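Local coordinates for protein thermophilic dibenzothiophene desulfurization enzyme C (Paenibacillus sp. A11-2, PDB 5XDC) that probably catalyses the FMNH2- and O2-dependent oxidation of dibenzothiophene to its 5-oxide and then its 5,5-dioxide, in dibenzothiophene degradation, at residues L260-S274 with Y299-A313. Residues are numbered along the deposited sequence; the frame is centred on the assembly and turned at random.
Sequences LGIARGALEEAAHYS and YGEFAAQLQVAEAGA
The helix segments 260-274 and 299-313 pack antiparallel, their axes 10.7 Å apart at closest approach and their directions 149° apart. Both belong to the C-terminal helical domain of the acyl-CoA dehydrogenase fold, where consecutive long helices run up and down. The seam is knobs-into-holes. L260 sits among L306, A309, E310 and A313, and splits its two methyls: CD2 rests on CB of A309, CD1 on CB of A313. L306 reaches back among L260, A263, R264 and L267. L267 fills the next hole, with its CD2 3.6 Å from CA of A303. With CG anti to the backbone N, its CD1 meets CD1 of the Y299 ring and CB of F302. L359 of helix 331-363 and F402 of the second subunit also touch L267.

At the partly exposed margin, R264 grips E310 side-on with two nitrogens. R264 NE donates to E310 OE2 at 2.7 Å in a nearly straight bond (177°). R264 NH2 donates to E310 OE1. The guanidinium and carboxylate are nearly coplanar, 19° apart. A bend at chi3 turns the R264 group, and CD2 of L306 lies over one of its faces. Q307 stands beside it, its amide perpendicular to the guanidinium. Its NE2 bonds back to O of A303, while OE1 receives bonds from a water and from Q340 of the second subunit. At the end of the seam away from L260, Y299 lies among L267, A270, A271 and S274. There the Y299 OH shares a 2.7 Å hydrogen bond with S274 OG, which approaches at the ring edge.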
# COMPACT_ATOMS: atom_id res chain seq x y z
N LEU B 260 11.49 -13.24 8.43
CA LEU B 260 11.16 -12.62 9.71
C LEU B 260 12.42 -12.25 10.49
O LEU B 260 12.46 -11.21 11.15
CB LEU B 260 10.28 -13.55 10.54
CG LEU B 260 8.93 -13.87 9.92
CD1 LEU B 260 8.23 -14.95 10.75
CD2 LEU B 260 8.06 -12.63 9.85
N GLY B 261 13.46 -13.08 10.43
CA GLY B 261 14.69 -12.74 11.12
C GLY B 261 15.37 -11.51 10.53
O GLY B 261 15.83 -10.63 11.27
N ILE B 262 15.45 -11.44 9.21
CA ILE B 262 16.03 -10.26 8.57
C ILE B 262 15.24 -9.02 8.95
O ILE B 262 15.82 -7.98 9.28
CB ILE B 262 16.08 -10.44 7.04
CG1 ILE B 262 17.07 -11.54 6.66
CG2 ILE B 262 16.45 -9.12 6.36
CD1 ILE B 262 16.96 -11.98 5.23
N ALA B 263 13.91 -9.13 8.95
CA ALA B 263 13.05 -8.00 9.29
C ALA B 263 13.31 -7.52 10.71
O ALA B 263 13.39 -6.31 10.96
CB ALA B 263 11.58 -8.39 9.13
N ARG B 264 13.41 -8.45 11.66
CA ARG B 264 13.67 -8.06 13.05
C ARG B 264 15.05 -7.45 13.19
O ARG B 264 15.22 -6.41 13.85
CB ARG B 264 13.51 -9.26 13.98
CG ARG B 264 13.86 -8.94 15.43
CD ARG B 264 13.28 -9.96 16.42
NE ARG B 264 11.83 -9.80 16.60
CZ ARG B 264 11.25 -8.91 17.41
NH1 ARG B 264 11.99 -8.08 18.14
NH2 ARG B 264 9.92 -8.86 17.50
N GLY B 265 16.06 -8.04 12.55
CA GLY B 265 17.40 -7.47 12.62
C GLY B 265 17.46 -6.07 12.03
O GLY B 265 18.11 -5.18 12.59
N ALA B 266 16.80 -5.87 10.90
CA ALA B 266 16.77 -4.56 10.26
C ALA B 266 16.10 -3.53 11.16
O ALA B 266 16.58 -2.40 11.32
CB ALA B 266 16.04 -4.66 8.93
N LEU B 267 14.96 -3.89 11.75
CA LEU B 267 14.23 -2.94 12.57
C LEU B 267 15.05 -2.54 13.80
O LEU B 267 15.11 -1.36 14.16
CB LEU B 267 12.88 -3.53 12.97
CG LEU B 267 11.73 -2.60 13.36
CD1 LEU B 267 11.45 -1.55 12.32
CD2 LEU B 267 10.47 -3.45 13.60
N GLU B 268 15.68 -3.52 14.47
CA GLU B 268 16.50 -3.21 15.63
C GLU B 268 17.72 -2.38 15.25
O GLU B 268 18.07 -1.43 15.95
CB GLU B 268 16.95 -4.50 16.32
CG GLU B 268 15.85 -5.27 17.01
CD GLU B 268 15.37 -4.61 18.30
OE1 GLU B 268 15.79 -3.47 18.59
OE2 GLU B 268 14.59 -5.26 19.02
N GLU B 269 18.37 -2.71 14.13
CA GLU B 269 19.53 -1.93 13.72
C GLU B 269 19.14 -0.50 13.38
O GLU B 269 19.86 0.45 13.71
CB GLU B 269 20.22 -2.60 12.51
CG GLU B 269 21.38 -1.83 11.90
CD GLU B 269 22.67 -1.94 12.70
OE1 GLU B 269 23.68 -1.36 12.24
OE2 GLU B 269 22.66 -2.58 13.78
N ALA B 270 18.01 -0.33 12.70
CA ALA B 270 17.52 1.01 12.41
C ALA B 270 17.25 1.77 13.71
O ALA B 270 17.67 2.92 13.87
CB ALA B 270 16.26 0.93 11.55
N ALA B 271 16.55 1.12 14.65
CA ALA B 271 16.23 1.79 15.91
C ALA B 271 17.49 2.26 16.62
O ALA B 271 17.56 3.39 17.12
CB ALA B 271 15.44 0.84 16.81
N HIS B 272 18.51 1.40 16.64
CA HIS B 272 19.80 1.77 17.23
C HIS B 272 20.39 3.01 16.56
O HIS B 272 20.86 3.93 17.24
CB HIS B 272 20.76 0.60 17.13
CG HIS B 272 22.12 0.89 17.68
ND1 HIS B 272 23.16 1.35 16.90
CD2 HIS B 272 22.61 0.80 18.94
CE1 HIS B 272 24.23 1.53 17.65
NE2 HIS B 272 23.93 1.20 18.89
N TYR B 273 20.35 3.06 15.23
CA TYR B 273 20.84 4.22 14.50
C TYR B 273 20.03 5.47 14.85
O TYR B 273 20.59 6.54 15.08
CB TYR B 273 20.80 3.97 13.00
CG TYR B 273 21.34 5.13 12.21
CD1 TYR B 273 20.53 6.20 11.86
CD2 TYR B 273 22.68 5.16 11.81
CE1 TYR B 273 21.02 7.27 11.14
CE2 TYR B 273 23.18 6.22 11.10
CZ TYR B 273 22.36 7.27 10.77
OH TYR B 273 22.89 8.32 10.05
N SER B 274 18.71 5.34 14.86
CA SER B 274 17.85 6.48 15.15
C SER B 274 18.16 7.05 16.53
O SER B 274 18.23 8.28 16.70
CB SER B 274 16.38 6.06 15.05
OG SER B 274 15.97 5.91 13.70
N TYR B 299 8.28 3.24 12.69
CA TYR B 299 8.64 2.16 13.60
C TYR B 299 7.41 1.41 14.08
O TYR B 299 7.42 0.18 14.18
CB TYR B 299 9.45 2.69 14.78
CG TYR B 299 10.90 2.92 14.39
CD1 TYR B 299 11.77 1.85 14.20
CD2 TYR B 299 11.40 4.21 14.20
CE1 TYR B 299 13.08 2.05 13.82
CE2 TYR B 299 12.70 4.41 13.82
CZ TYR B 299 13.54 3.32 13.65
OH TYR B 299 14.85 3.51 13.27
N GLY B 300 6.33 2.13 14.37
CA GLY B 300 5.14 1.48 14.89
C GLY B 300 4.48 0.58 13.87
O GLY B 300 4.09 -0.55 14.18
N GLU B 301 4.34 1.07 12.64
CA GLU B 301 3.70 0.27 11.59
C GLU B 301 4.45 -1.04 11.39
O GLU B 301 3.84 -2.12 11.36
CB GLU B 301 3.65 1.05 10.28
N PHE B 302 5.77 -0.97 11.25
CA PHE B 302 6.54 -2.17 10.95
C PHE B 302 6.71 -3.06 12.18
O PHE B 302 6.63 -4.29 12.04
CB PHE B 302 7.89 -1.78 10.36
CG PHE B 302 7.79 -1.25 8.97
CD1 PHE B 302 7.12 -1.96 8.00
CD2 PHE B 302 8.34 -0.02 8.63
CE1 PHE B 302 7.02 -1.48 6.72
CE2 PHE B 302 8.24 0.46 7.35
CZ PHE B 302 7.57 -0.26 6.40
N ALA B 303 6.91 -2.49 13.37
CA ALA B 303 6.99 -3.32 14.57
C ALA B 303 5.68 -4.07 14.81
O ALA B 303 5.69 -5.24 15.21
CB ALA B 303 7.36 -2.47 15.77
N ALA B 304 4.54 -3.41 14.58
CA ALA B 304 3.25 -4.08 14.77
C ALA B 304 3.09 -5.25 13.81
O ALA B 304 2.70 -6.35 14.22
CB ALA B 304 2.12 -3.08 14.57
N GLN B 305 3.33 -5.01 12.52
CA GLN B 305 3.25 -6.09 11.55
C GLN B 305 4.21 -7.22 11.91
O GLN B 305 3.85 -8.40 11.78
CB GLN B 305 3.53 -5.57 10.15
CG GLN B 305 2.48 -4.63 9.64
CD GLN B 305 2.82 -4.11 8.26
OE1 GLN B 305 3.02 -2.92 8.08
NE2 GLN B 305 2.92 -5.01 7.29
N LEU B 306 5.43 -6.89 12.35
CA LEU B 306 6.39 -7.93 12.74
C LEU B 306 5.86 -8.77 13.90
O LEU B 306 5.97 -10.01 13.86
CB LEU B 306 7.72 -7.31 13.12
CG LEU B 306 8.80 -8.30 13.54
CD1 LEU B 306 9.17 -9.25 12.42
CD2 LEU B 306 10.01 -7.55 14.01
N GLN B 307 5.29 -8.13 14.93
CA GLN B 307 4.77 -8.89 16.06
C GLN B 307 3.74 -9.90 15.59
O GLN B 307 3.77 -11.07 15.98
CB GLN B 307 4.13 -7.97 17.10
CG GLN B 307 4.98 -6.88 17.72
CD GLN B 307 6.37 -7.30 18.12
OE1 GLN B 307 6.55 -8.11 19.04
NE2 GLN B 307 7.38 -6.72 17.47
N VAL B 308 2.80 -9.45 14.76
CA VAL B 308 1.72 -10.33 14.35
C VAL B 308 2.26 -11.45 13.47
O VAL B 308 1.87 -12.62 13.63
CB VAL B 308 0.61 -9.53 13.64
CG1 VAL B 308 -0.46 -10.46 13.10
CG2 VAL B 308 -0.01 -8.51 14.59
N ALA B 309 3.15 -11.12 12.53
CA ALA B 309 3.71 -12.15 11.65
C ALA B 309 4.49 -13.19 12.45
O ALA B 309 4.41 -14.39 12.15
CB ALA B 309 4.62 -11.51 10.60
N GLU B 310 5.26 -12.75 13.44
CA GLU B 310 6.02 -13.69 14.26
C GLU B 310 5.09 -14.58 15.07
O GLU B 310 5.27 -15.80 15.14
CB GLU B 310 6.96 -12.95 15.19
CG GLU B 310 8.13 -12.29 14.48
CD GLU B 310 9.03 -11.51 15.41
OE1 GLU B 310 8.56 -10.97 16.44
OE2 GLU B 310 10.23 -11.41 15.09
N ALA B 311 4.09 -13.97 15.71
CA ALA B 311 3.16 -14.75 16.52
C ALA B 311 2.43 -15.77 15.66
O ALA B 311 2.21 -16.92 16.09
CB ALA B 311 2.16 -13.83 17.22
N GLY B 312 2.07 -15.39 14.44
CA GLY B 312 1.45 -16.33 13.53
C GLY B 312 2.38 -17.45 13.10
O GLY B 312 1.96 -18.60 12.96
N ALA B 313 3.65 -17.12 12.86
CA ALA B 313 4.60 -18.14 12.44
C ALA B 313 4.79 -19.20 13.51
O ALA B 313 4.96 -20.38 13.20
CB ALA B 313 5.95 -17.49 12.09
O HOH W 1 8.66 -8.44 20.47